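Local coordinates for protein serine racemase (Enterococcus faecalis, PDB 4ECL) that belongs to the alanine racemase family, its cytoplasmic part pairing an N-terminal TIM barrel with a C-terminal domain built largely of beta strands, at residues A[7-12]-A[245-250]; A[225-230]-A[345-350]; A[155-160]-A[197-202]; A[28-33]-A[214-219]; A[291-296]-A[309-314]. All coordinates share one frame; numbering follows the deposited sequence.

Contact 1: A[7-12]-A[245-250]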
# COMPACT_ATOMS: atom_id res chain seq x y z
N ALA A 7 -11.52 10.75 0.52
CA ALA A 7 -10.35 10.68 1.38
C ALA A 7 -9.18 11.18 0.57
O ALA A 7 -9.07 10.90 -0.62
CB ALA A 7 -10.10 9.25 1.85
N TYR A 8 -8.30 11.93 1.22
CA TYR A 8 -7.23 12.59 0.49
C TYR A 8 -6.06 12.93 1.38
O TYR A 8 -6.19 12.97 2.61
CB TYR A 8 -7.76 13.84 -0.21
CG TYR A 8 -8.46 14.80 0.72
CD1 TYR A 8 -9.79 14.63 1.04
CD2 TYR A 8 -7.77 15.87 1.29
CE1 TYR A 8 -10.45 15.50 1.90
CE2 TYR A 8 -8.42 16.75 2.16
CZ TYR A 8 -9.76 16.56 2.45
OH TYR A 8 -10.42 17.41 3.30
N LEU A 9 -4.92 13.15 0.74
CA LEU A 9 -3.74 13.66 1.41
C LEU A 9 -3.62 15.13 1.10
O LEU A 9 -3.90 15.57 -0.02
CB LEU A 9 -2.48 12.94 0.91
CG LEU A 9 -2.35 11.46 1.25
CD1 LEU A 9 -1.25 10.82 0.44
CD2 LEU A 9 -2.10 11.27 2.74
N GLU A 10 -3.20 15.89 2.10
CA GLU A 10 -3.00 17.32 1.95
C GLU A 10 -1.53 17.57 2.18
O GLU A 10 -0.97 17.16 3.19
CB GLU A 10 -3.86 18.08 2.98
CG GLU A 10 -5.08 18.76 2.41
CD GLU A 10 -5.78 19.67 3.41
OE1 GLU A 10 -7.03 19.72 3.39
OE2 GLU A 10 -5.09 20.34 4.21
N ILE A 11 -0.88 18.19 1.19
CA ILE A 11 0.56 18.40 1.21
C ILE A 11 0.87 19.87 1.49
O ILE A 11 0.57 20.74 0.66
CB ILE A 11 1.19 18.01 -0.14
CG1 ILE A 11 0.89 16.55 -0.46
CG2 ILE A 11 2.70 18.21 -0.12
CD1 ILE A 11 1.38 15.59 0.60
N ASN A 12 1.44 20.15 2.66
CA ASN A 12 1.73 21.53 3.03
C ASN A 12 3.04 21.99 2.40
O ASN A 12 4.13 21.76 2.96
CB ASN A 12 1.76 21.70 4.56
CG ASN A 12 1.85 23.18 4.99
OD1 ASN A 12 2.39 24.01 4.27
ND2 ASN A 12 1.29 23.50 6.16
N LEU A 245 2.73 16.28 5.43
CA LEU A 245 1.56 15.50 5.02
C LEU A 245 0.42 15.50 6.03
O LEU A 245 0.63 15.29 7.23
CB LEU A 245 1.98 14.05 4.73
CG LEU A 245 0.91 13.05 4.27
CD1 LEU A 245 1.53 12.03 3.32
CD2 LEU A 245 0.27 12.33 5.46
N SER A 246 -0.80 15.68 5.53
CA SER A 246 -1.99 15.38 6.31
C SER A 246 -2.83 14.34 5.60
O SER A 246 -2.85 14.30 4.37
CB SER A 246 -2.83 16.64 6.52
OG SER A 246 -2.23 17.47 7.48
N LEU A 247 -3.53 13.51 6.38
CA LEU A 247 -4.48 12.53 5.83
C LEU A 247 -5.90 12.82 6.32
O LEU A 247 -6.17 12.87 7.53
CB LEU A 247 -4.07 11.12 6.24
CG LEU A 247 -5.01 9.97 5.84
CD1 LEU A 247 -5.11 9.82 4.33
CD2 LEU A 247 -4.57 8.67 6.48
N LYS A 248 -6.83 12.98 5.37
CA LYS A 248 -8.17 13.48 5.67
C LYS A 248 -9.25 12.60 5.06
O LYS A 248 -9.02 11.92 4.06
CB LYS A 248 -8.35 14.89 5.11
CG LYS A 248 -7.27 15.87 5.46
CD LYS A 248 -7.52 16.55 6.78
CE LYS A 248 -6.57 17.72 6.95
NZ LYS A 248 -6.83 18.51 8.17
N ALA A 249 -10.44 12.63 5.65
CA ALA A 249 -11.59 11.90 5.09
C ALA A 249 -12.90 12.52 5.57
O ALA A 249 -12.99 12.96 6.72
CB ALA A 249 -11.52 10.41 5.45
N LYS A 250 -13.90 12.57 4.69
CA LYS A 250 -15.19 13.17 5.01
C LYS A 250 -16.26 12.17 5.44
O LYS A 250 -16.48 11.17 4.75
CB LYS A 250 -15.70 14.03 3.84
CG LYS A 250 -14.96 15.37 3.77
CD LYS A 250 -15.25 16.11 2.47
CE LYS A 250 -14.42 17.38 2.38
NZ LYS A 250 -14.73 18.13 1.13
O HOH W 1 -0.70 18.98 5.43
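The ring of Y8 carries K248 on one face: K248 CB sits 3.7 Å from the ring centroid, 23° off the normal and shifted toward the rim, a CH-pi contact in which CZ and CE2 are the ring atoms met. E10 CG, from the same strand, lies at the ring edge in the plane. K250 CE comes up obliquely to Y8 OH, and I332, N369 and I371 also touch Y8. Y8 takes the chi1 of 54° that sets CG between backbone N and carbonyl carbon, and this lays the ring beneath K248. The lysine bends at chi2 and runs on past E10. There K248 NZ stays 4.7 Å from E10 OE2; the amine is bonded to T334 and the carboxylate is salt-bridged to R373.

On the other face of the sheet L9 CD2 fits between two leucines, 3.8 Å from L245 CD1 and 3.7 Å from L247 CD1, while A7 CB meets A249 CB. The two strands, 7-11 and 245-250, run antiparallel. Y8 with K248 and E10 with S246 are hydrogen-bonded pairs, each with two N-H...O bonds; K248 N to Y8 O is 2.8 Å. A water gives a second bond to E10 O, at 2.9 Å, and also joins S246 OG.

Chemically the contact is two-sided: between the two strands, aliphatic where L9 is wedged, but amphipathic beside Y8, where lysine methylenes cover the ring and the charged ends are bonded elsewhere. Whichever side chains line each face, the four backbone bonds join strand 7-11 to the mixed sheet of the C-terminal domain.

Contact 2: A[225-230]-A[345-350]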
# COMPACT_ATOMS: atom_id res chain seq x y z
N TYR A 225 10.45 15.58 4.95
CA TYR A 225 9.00 15.53 5.08
C TYR A 225 8.52 15.92 6.48
O TYR A 225 7.33 15.89 6.78
CB TYR A 225 8.49 14.14 4.66
CG TYR A 225 8.93 13.78 3.25
CD1 TYR A 225 8.44 14.49 2.16
CD2 TYR A 225 9.84 12.76 3.02
CE1 TYR A 225 8.84 14.18 0.87
CE2 TYR A 225 10.24 12.45 1.73
CZ TYR A 225 9.74 13.16 0.66
OH TYR A 225 10.14 12.87 -0.63
N GLY A 226 9.47 16.28 7.33
CA GLY A 226 9.15 16.90 8.60
C GLY A 226 8.67 15.90 9.63
O GLY A 226 7.98 16.24 10.59
N VAL A 227 9.04 14.64 9.42
CA VAL A 227 8.69 13.59 10.34
C VAL A 227 9.98 12.87 10.72
O VAL A 227 10.88 12.72 9.89
CB VAL A 227 7.72 12.62 9.69
CG1 VAL A 227 6.37 13.28 9.52
CG2 VAL A 227 8.24 12.20 8.32
N LEU A 228 10.10 12.44 11.97
CA LEU A 228 11.22 11.59 12.32
C LEU A 228 10.77 10.15 12.56
O LEU A 228 9.81 9.91 13.30
CB LEU A 228 12.02 12.15 13.50
CG LEU A 228 12.79 13.44 13.17
CD1 LEU A 228 13.86 13.70 14.22
CD2 LEU A 228 13.41 13.39 11.77
N SER A 229 11.47 9.21 11.93
CA SER A 229 11.11 7.78 11.87
C SER A 229 10.45 7.20 13.13
O SER A 229 9.65 6.25 13.05
CB SER A 229 12.33 6.93 11.48
OG SER A 229 12.78 7.24 10.17
N SER A 230 10.80 7.76 14.28
CA SER A 230 10.18 7.42 15.55
C SER A 230 10.08 8.65 16.45
O SER A 230 10.36 9.77 16.02
CB SER A 230 10.97 6.32 16.27
OG SER A 230 10.92 5.10 15.55
N THR A 345 0.20 13.15 14.93
CA THR A 345 1.32 13.14 13.99
C THR A 345 1.56 11.78 13.35
O THR A 345 1.20 10.74 13.91
CB THR A 345 2.63 13.59 14.66
OG1 THR A 345 3.12 12.54 15.50
CG2 THR A 345 2.37 14.83 15.51
N ALA A 346 2.18 11.79 12.17
CA ALA A 346 2.56 10.55 11.51
C ALA A 346 3.38 9.65 12.44
O ALA A 346 3.11 8.46 12.51
CB ALA A 346 3.29 10.83 10.20
N PRO A 347 4.38 10.19 13.17
CA PRO A 347 5.05 9.25 14.07
C PRO A 347 4.15 8.61 15.13
O PRO A 347 4.34 7.43 15.43
CB PRO A 347 6.15 10.10 14.71
CG PRO A 347 6.46 11.13 13.70
CD PRO A 347 5.14 11.45 13.02
N MSE A 348 3.20 9.36 15.69
CA MSE A 348 2.28 8.81 16.68
C MSE A 348 1.45 7.66 16.07
O MSE A 348 1.21 6.62 16.71
CB MSE A 348 1.33 9.91 17.21
CG MSE A 348 1.99 10.94 18.13
SE MSE A 348 0.95 12.60 18.31
CE MSE A 348 -0.53 11.93 19.39
N VAL A 349 1.00 7.86 14.84
CA VAL A 349 0.17 6.87 14.18
C VAL A 349 1.01 5.64 13.88
O VAL A 349 0.54 4.52 14.02
CB VAL A 349 -0.50 7.44 12.90
CG1 VAL A 349 -1.21 6.35 12.10
CG2 VAL A 349 -1.50 8.54 13.27
N ALA A 350 2.27 5.86 13.49
CA ALA A 350 3.15 4.77 13.14
C ALA A 350 3.47 3.97 14.40
O ALA A 350 3.52 2.74 14.36
CB ALA A 350 4.41 5.29 12.49
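V227 turns CG1 anti to its carbonyl carbon, chi1 -71°, and that single methyl makes the side-chain contact with A346 and P347 at the start of helix 346-352. It touches A346 CB at 4.0 Å, and P347 CD, crossed at a slant, at 4.1 Å. One residue on, the L228 side chain points away from the helix and packs on Y205 and L208, yet its carbonyl comes back to the helix: L228 O lies 3.6 Å from P347 CG. S230 O approaches P347 CB more loosely, in a poorly ordered part of the loop. P347 thus takes the largest share of the surface covered here.

The helix end is held from within. T345 is the N-cap, its chi1 of 75° presenting OG1 to M348 N (a selenomethionine) at 3.2 Å with an N-H...O angle of 161°. P347 stands in the first turn, where the lack of an N-H costs the helix no bond. From helix 357-362, T357 packs on both V227 and P347, and N358 bonds S229 OG. At the start of the loop, Y225 stacks on H44 and bonds the carbonyl of V36, anchoring that end to the barrel.

The loop leading out of barrel strand 217-220 thus rests on a helix of the C-terminal domain through methyl, methylene and carbonyl contacts. Between these two segments the grip is van der Waals in nature, with little of the directionality that polar bonds would impose.

Contact 3: A[155-160]-A[197-202]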
# COMPACT_ATOMS: atom_id res chain seq x y z
N ALA A 155 30.67 9.80 -11.36
CA ALA A 155 30.52 11.18 -10.92
C ALA A 155 30.37 11.28 -9.40
O ALA A 155 30.34 12.36 -8.83
CB ALA A 155 29.32 11.83 -11.62
N GLY A 156 30.29 10.12 -8.75
CA GLY A 156 30.22 10.09 -7.31
C GLY A 156 30.50 8.73 -6.72
O GLY A 156 30.58 7.72 -7.42
N ILE A 157 30.67 8.71 -5.41
CA ILE A 157 30.94 7.48 -4.70
C ILE A 157 30.26 7.62 -3.34
O ILE A 157 30.32 8.68 -2.73
CB ILE A 157 32.46 7.22 -4.56
CG1 ILE A 157 32.74 6.10 -3.56
CG2 ILE A 157 33.19 8.47 -4.17
CD1 ILE A 157 34.13 5.54 -3.69
N PHE A 158 29.58 6.58 -2.89
CA PHE A 158 28.78 6.72 -1.69
C PHE A 158 28.60 5.44 -0.91
O PHE A 158 28.91 4.36 -1.40
CB PHE A 158 27.42 7.36 -2.03
CG PHE A 158 26.43 6.44 -2.72
CD1 PHE A 158 26.50 6.20 -4.09
CD2 PHE A 158 25.37 5.89 -2.01
CE1 PHE A 158 25.57 5.40 -4.72
CE2 PHE A 158 24.43 5.08 -2.64
CZ PHE A 158 24.52 4.83 -3.99
N THR A 159 28.11 5.59 0.32
CA THR A 159 27.74 4.45 1.16
C THR A 159 26.53 4.79 2.04
O THR A 159 26.12 5.95 2.12
CB THR A 159 28.94 3.98 2.02
OG1 THR A 159 28.66 2.68 2.58
CG2 THR A 159 29.26 4.98 3.12
N HIS A 160 25.93 3.78 2.66
CA HIS A 160 24.81 3.98 3.56
C HIS A 160 25.20 3.56 4.97
O HIS A 160 25.79 2.49 5.15
CB HIS A 160 23.59 3.16 3.12
CG HIS A 160 22.62 3.92 2.26
ND1 HIS A 160 22.78 4.04 0.89
CD2 HIS A 160 21.49 4.58 2.57
CE1 HIS A 160 21.78 4.75 0.40
NE2 HIS A 160 20.98 5.10 1.40
N PRO A 197 35.66 11.72 -6.93
CA PRO A 197 34.45 12.46 -7.34
C PRO A 197 33.63 12.94 -6.13
O PRO A 197 34.14 12.96 -5.01
CB PRO A 197 33.67 11.41 -8.13
CG PRO A 197 34.07 10.11 -7.51
CD PRO A 197 35.53 10.27 -7.16
N LYS A 198 32.38 13.34 -6.37
CA LYS A 198 31.50 13.77 -5.28
C LYS A 198 31.23 12.65 -4.29
O LYS A 198 31.07 11.48 -4.67
CB LYS A 198 30.19 14.33 -5.83
CG LYS A 198 30.39 15.49 -6.80
CD LYS A 198 29.08 16.18 -7.14
CE LYS A 198 29.33 17.48 -7.88
NZ LYS A 198 28.09 18.32 -7.91
N VAL A 199 31.19 13.00 -3.01
CA VAL A 199 31.02 12.02 -1.95
C VAL A 199 29.70 12.22 -1.21
O VAL A 199 29.31 13.36 -0.91
CB VAL A 199 32.17 12.13 -0.93
CG1 VAL A 199 31.90 11.27 0.29
CG2 VAL A 199 33.51 11.75 -1.59
N HIS A 200 29.01 11.12 -0.89
CA HIS A 200 27.91 11.20 0.06
C HIS A 200 27.79 9.96 0.93
O HIS A 200 27.98 8.85 0.47
CB HIS A 200 26.58 11.61 -0.61
CG HIS A 200 26.23 10.82 -1.84
ND1 HIS A 200 25.22 9.89 -1.87
CD2 HIS A 200 26.73 10.87 -3.10
CE1 HIS A 200 25.11 9.38 -3.09
NE2 HIS A 200 26.03 9.95 -3.85
N ILE A 201 27.49 10.17 2.20
CA ILE A 201 27.52 9.13 3.22
C ILE A 201 26.24 9.22 4.04
O ILE A 201 25.73 8.22 4.56
CB ILE A 201 28.74 9.39 4.16
CG1 ILE A 201 30.05 9.14 3.41
CG2 ILE A 201 28.71 8.52 5.41
CD1 ILE A 201 31.24 9.82 4.07
N GLN A 202 25.70 10.44 4.15
CA GLN A 202 24.60 10.70 5.08
C GLN A 202 23.20 10.65 4.49
O GLN A 202 22.92 11.18 3.40
CB GLN A 202 24.77 12.07 5.75
CG GLN A 202 26.07 12.23 6.51
CD GLN A 202 26.57 13.64 6.43
OE1 GLN A 202 27.01 14.09 5.37
NE2 GLN A 202 26.47 14.38 7.54
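F158 and H200 lie side by side on neighbouring parallel strands of a beta-alpha-beta unit in the TIM barrel, strand 152-158 and strand 198-200, with helix 169-191 connecting them. Their planes are only 8° apart but slid, centroids 4.6 Å from each other, so the rings barely overlap. What covers the imidazole is F158 CB, over its centre at 3.3 Å from the centroid, a close CH-pi contact. The parallel register pairs the two residues and puts both on one face of the sheet; their similar first torsions, CG between backbone N and carbonyl carbon (chi1 75° for F158, 49° for H200), then lay the rings alongside each other.

On the other face I157 CG2 packs against P197 CG and V199 CG2. Between the chains the backbone bonds run in the parallel pattern: I157 N to K198 O is 2.9 Å and T159 N to H200 O 3.3 Å, while H200 N to I157 O and K198 N to A155 O are weak.

The second shell fixes the imidazole at both nitrogens: R219 bonds H200 ND1, H123 bonds H200 NE2, and Y217 meets the ring at about a right angle. R219 also bonds T159 O, so one guanidinium spans residues of both segments. T159 OG1 is hydrogen-bonded to I126 O and T128 OG1, and F182 of helix 169-191 packs on T159, V199 and I201.

At G156, which has no side chain, CA makes a CA-H...O contact of 3.1 Å with K198 O.

Contact 4: A[28-33]-A[214-219]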
# COMPACT_ATOMS: atom_id res chain seq x y z
N SER A 28 27.09 22.25 5.09
CA SER A 28 28.20 23.04 4.58
C SER A 28 27.76 23.75 3.31
O SER A 28 26.94 23.22 2.57
CB SER A 28 29.41 22.15 4.28
OG SER A 28 30.04 21.77 5.49
N PRO A 29 28.32 24.94 3.06
CA PRO A 29 27.90 25.75 1.92
C PRO A 29 27.94 25.00 0.60
O PRO A 29 27.04 25.17 -0.23
CB PRO A 29 28.93 26.90 1.91
CG PRO A 29 30.06 26.44 2.79
CD PRO A 29 29.41 25.58 3.83
N LYS A 30 28.95 24.15 0.41
CA LYS A 30 29.15 23.47 -0.86
C LYS A 30 28.46 22.10 -0.91
O LYS A 30 28.43 21.45 -1.95
CB LYS A 30 30.64 23.33 -1.16
CG LYS A 30 30.97 23.08 -2.63
CD LYS A 30 32.44 23.35 -2.90
CE LYS A 30 33.32 22.53 -1.97
NZ LYS A 30 33.29 21.08 -2.30
N CYS A 31 27.91 21.67 0.22
CA CYS A 31 27.17 20.43 0.29
C CYS A 31 25.75 20.63 -0.23
O CYS A 31 25.05 21.57 0.17
CB CYS A 31 27.15 19.89 1.72
SG CYS A 31 26.32 18.29 1.89
N GLU A 32 25.33 19.75 -1.12
CA GLU A 32 24.04 19.89 -1.79
C GLU A 32 22.98 18.95 -1.22
O GLU A 32 23.25 17.80 -0.86
CB GLU A 32 24.21 19.67 -3.29
CG GLU A 32 23.11 20.28 -4.12
CD GLU A 32 23.25 19.95 -5.59
OE1 GLU A 32 24.40 19.68 -6.04
OE2 GLU A 32 22.22 19.95 -6.30
N LEU A 33 21.76 19.46 -1.12
CA LEU A 33 20.64 18.65 -0.67
C LEU A 33 20.21 17.69 -1.79
O LEU A 33 19.87 18.13 -2.89
CB LEU A 33 19.47 19.57 -0.24
CG LEU A 33 18.32 18.91 0.52
CD1 LEU A 33 17.58 19.94 1.40
CD2 LEU A 33 17.34 18.24 -0.46
N GLU A 214 31.85 15.94 6.27
CA GLU A 214 31.93 16.90 5.17
C GLU A 214 31.84 16.20 3.80
O GLU A 214 32.84 15.70 3.29
CB GLU A 214 33.22 17.71 5.25
CG GLU A 214 33.33 18.61 6.48
CD GLU A 214 32.46 19.87 6.39
OE1 GLU A 214 32.01 20.23 5.28
OE2 GLU A 214 32.25 20.51 7.44
N CYS A 215 30.64 16.19 3.22
CA CYS A 215 30.40 15.53 1.95
C CYS A 215 29.82 16.49 0.91
O CYS A 215 29.57 17.65 1.21
CB CYS A 215 29.46 14.32 2.14
SG CYS A 215 30.02 13.18 3.44
N ASP A 216 29.61 15.99 -0.31
CA ASP A 216 29.09 16.84 -1.38
C ASP A 216 27.57 16.78 -1.51
O ASP A 216 26.95 17.67 -2.09
CB ASP A 216 29.75 16.46 -2.70
CG ASP A 216 31.26 16.58 -2.63
OD1 ASP A 216 31.76 17.72 -2.75
OD2 ASP A 216 31.93 15.55 -2.40
N TYR A 217 26.98 15.70 -0.99
CA TYR A 217 25.54 15.59 -0.89
C TYR A 217 25.13 15.04 0.45
O TYR A 217 25.86 14.25 1.08
CB TYR A 217 24.97 14.61 -1.92
CG TYR A 217 25.19 14.93 -3.37
CD1 TYR A 217 24.39 15.85 -4.04
CD2 TYR A 217 26.17 14.27 -4.09
CE1 TYR A 217 24.58 16.11 -5.38
CE2 TYR A 217 26.36 14.53 -5.42
CZ TYR A 217 25.57 15.45 -6.07
OH TYR A 217 25.79 15.68 -7.40
N ILE A 218 23.92 15.41 0.87
CA ILE A 218 23.21 14.69 1.90
C ILE A 218 21.87 14.27 1.31
O ILE A 218 21.13 15.10 0.77
CB ILE A 218 23.03 15.54 3.17
CG1 ILE A 218 24.42 15.87 3.74
CG2 ILE A 218 22.19 14.80 4.19
CD1 ILE A 218 24.40 16.71 4.98
N ARG A 219 21.59 12.97 1.38
CA ARG A 219 20.37 12.37 0.85
C ARG A 219 19.29 12.46 1.92
O ARG A 219 19.25 11.66 2.85
CB ARG A 219 20.59 10.88 0.51
CG ARG A 219 21.71 10.59 -0.49
CD ARG A 219 21.96 9.09 -0.66
NE ARG A 219 22.23 8.41 0.62
CZ ARG A 219 23.45 8.16 1.10
NH1 ARG A 219 24.53 8.53 0.43
NH2 ARG A 219 23.60 7.54 2.27
O HOH W 2 27.23 18.66 -4.86
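Strands 32-36 and 217-220, the first and last of the TIM barrel, pair in parallel here, E32 beside Y217 and L33 beside I218, to close the barrel. E32 N bonds D216 O at 2.8 Å; I218 N returns to E32 O at 3.0 Å. D216 O also accepts from a water that spans to E32 OE1 and hangs over one face of the Y217 ring. E32 OE1 lies 3.6 Å from Y217 CE1, the two chains running alongside with carboxylate and ring planes 42° apart.

Just ahead of the strand, C31 turns SG anti to its backbone N, chi1 -177°, bringing it 3.6 Å from I218 CG1. In the type I turn S28-C31, S28 OG hydrogen-bonds E214 OE1 from the syn side, 20° out of the carboxylate plane; the 2.5 Å length is unusually short and so uncertain. K30 NZ makes a long salt bridge with D216 OD1 at 3.7 Å.

V199 N donates to D216 OD2 and S59 OG bonds E32 OE2; separately, Y217 OH bonds E80 OE2. Polar S28, K30, E214 and D216 thus gather at the N-terminal ends of the two strands. The partners of the D216 and E32 carboxylates would be expected to offset their negative charge.

Contact 5: A[291-296]-A[309-314]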
# COMPACT_ATOMS: atom_id res chain seq x y z
N ASN A 291 -4.26 -2.73 11.58
CA ASN A 291 -3.93 -2.95 12.99
C ASN A 291 -4.18 -1.73 13.88
O ASN A 291 -4.01 -1.77 15.10
CB ASN A 291 -2.50 -3.49 13.16
CG ASN A 291 -1.44 -2.48 12.76
OD1 ASN A 291 -1.73 -1.31 12.54
ND2 ASN A 291 -0.19 -2.93 12.69
N LEU A 292 -4.61 -0.63 13.27
CA LEU A 292 -5.12 0.51 14.04
C LEU A 292 -6.56 0.28 14.55
O LEU A 292 -7.13 1.14 15.22
CB LEU A 292 -5.05 1.79 13.20
CG LEU A 292 -3.63 2.20 12.82
CD1 LEU A 292 -3.61 3.44 11.92
CD2 LEU A 292 -2.82 2.44 14.10
N SER A 293 -7.13 -0.88 14.22
CA SER A 293 -8.50 -1.23 14.59
C SER A 293 -8.76 -1.15 16.10
O SER A 293 -7.83 -1.21 16.90
CB SER A 293 -8.84 -2.65 14.11
OG SER A 293 -9.10 -2.71 12.71
N CYS A 294 -10.04 -0.99 16.45
CA CYS A 294 -10.53 -1.11 17.83
C CYS A 294 -9.87 -0.22 18.89
O CYS A 294 -9.41 -0.72 19.92
CB CYS A 294 -10.45 -2.57 18.30
SG CYS A 294 -10.81 -3.75 17.00
N GLY A 295 -9.83 1.08 18.64
CA GLY A 295 -9.30 2.02 19.62
C GLY A 295 -7.79 2.18 19.57
O GLY A 295 -7.20 2.93 20.36
N ASN A 296 -7.15 1.47 18.64
CA ASN A 296 -5.71 1.60 18.48
C ASN A 296 -5.28 2.90 17.82
O ASN A 296 -4.09 3.17 17.64
CB ASN A 296 -5.13 0.37 17.78
CG ASN A 296 -5.02 -0.81 18.70
OD1 ASN A 296 -4.63 -0.65 19.86
ND2 ASN A 296 -5.39 -1.99 18.22
N VAL A 309 -13.84 2.72 16.13
CA VAL A 309 -14.63 1.65 16.72
C VAL A 309 -14.75 0.46 15.77
O VAL A 309 -14.99 0.63 14.57
CB VAL A 309 -16.02 2.16 17.17
CG1 VAL A 309 -15.86 3.28 18.19
CG2 VAL A 309 -16.81 2.67 15.99
N GLY A 310 -14.55 -0.74 16.30
CA GLY A 310 -14.62 -1.96 15.52
C GLY A 310 -13.40 -2.13 14.62
O GLY A 310 -12.44 -1.36 14.71
N LYS A 311 -13.45 -3.13 13.75
CA LYS A 311 -12.35 -3.40 12.84
C LYS A 311 -12.35 -2.40 11.68
O LYS A 311 -13.41 -1.89 11.29
CB LYS A 311 -12.44 -4.82 12.29
CG LYS A 311 -12.72 -5.87 13.34
CD LYS A 311 -11.60 -5.94 14.37
CE LYS A 311 -10.31 -6.53 13.77
NZ LYS A 311 -9.23 -6.71 14.79
N ILE A 312 -11.16 -2.12 11.16
CA ILE A 312 -11.02 -1.28 9.98
C ILE A 312 -11.26 -2.13 8.74
O ILE A 312 -10.70 -3.20 8.61
CB ILE A 312 -9.63 -0.64 9.92
CG1 ILE A 312 -9.42 0.27 11.13
CG2 ILE A 312 -9.46 0.13 8.61
CD1 ILE A 312 -8.07 0.98 11.16
N CYS A 313 -12.10 -1.66 7.84
CA CYS A 313 -12.39 -2.45 6.65
C CYS A 313 -11.51 -2.03 5.49
O CYS A 313 -10.65 -1.18 5.64
CB CYS A 313 -13.88 -2.34 6.26
SG CYS A 313 -14.96 -2.91 7.58
N MSE A 314 -11.74 -2.65 4.35
CA MSE A 314 -10.91 -2.41 3.18
C MSE A 314 -11.09 -0.99 2.65
O MSE A 314 -10.12 -0.36 2.22
CB MSE A 314 -11.21 -3.45 2.11
CG MSE A 314 -10.52 -3.21 0.79
SE MSE A 314 -10.52 -4.87 -0.20
CE MSE A 314 -10.48 -4.20 -1.93
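S293 and I312 make the tight half of this contact. I312 N gives a short bond to S293 OG, 2.6 Å and 160° at the hydrogen, and the same hydroxyl donates to R290 O just before the segment; it is therefore gripped from two sides. S293 chi1 of -76° turns OG in this direction, and I312 CG1 closes over it at 3.4 Å. L292 CB adds an apolar touch on I312 CD1 at 3.7 Å, with V349 of helix 346-352 backing the leucine.

On the more open side the contact loosens. C294 N still reaches G310 O at 3.0 Å, but bent, with an angle of 147°. K311 folds back at chi2 and chi3 until CD lies 3.5 Å from C294 SG, a partly exposed contact. Beyond it, G295 is exposed to solvent.

K311 O is bonded by R132 of the second subunit, and C313 packs on that arginine too, which places the loop at the dimer interface. The chain of the first segment forms a type I' turn from S293 to N296, with positive phi at C294 and G295, leading to strand 298-301: two loops of the C-terminal beta domain pinned together by a serine hydroxyl.

In the fold
Along the chain, contact 3 is nested inside contact 4 and contact 4 inside contact 1, while contact 5 sits inside contact 2. Contacts 3 and 4 lie in the TIM barrel, centres 10 Å apart, sharing the parallel sheet: V199 O probably bonds D216 N. Contact 1 belongs to the mixed sheet of the C-terminal domain, its centre about 35 Å from contact 3 and across the chain's centre; it brings the N-terminal strand into that sheet. Contact 2 joins the barrel's outgoing loop, after strand 217-220, to helix 346-352, and V349 CG1 touches L292 CD1 of contact 5. The two domains are thus linked at both places, with contact 5 facing the second subunit.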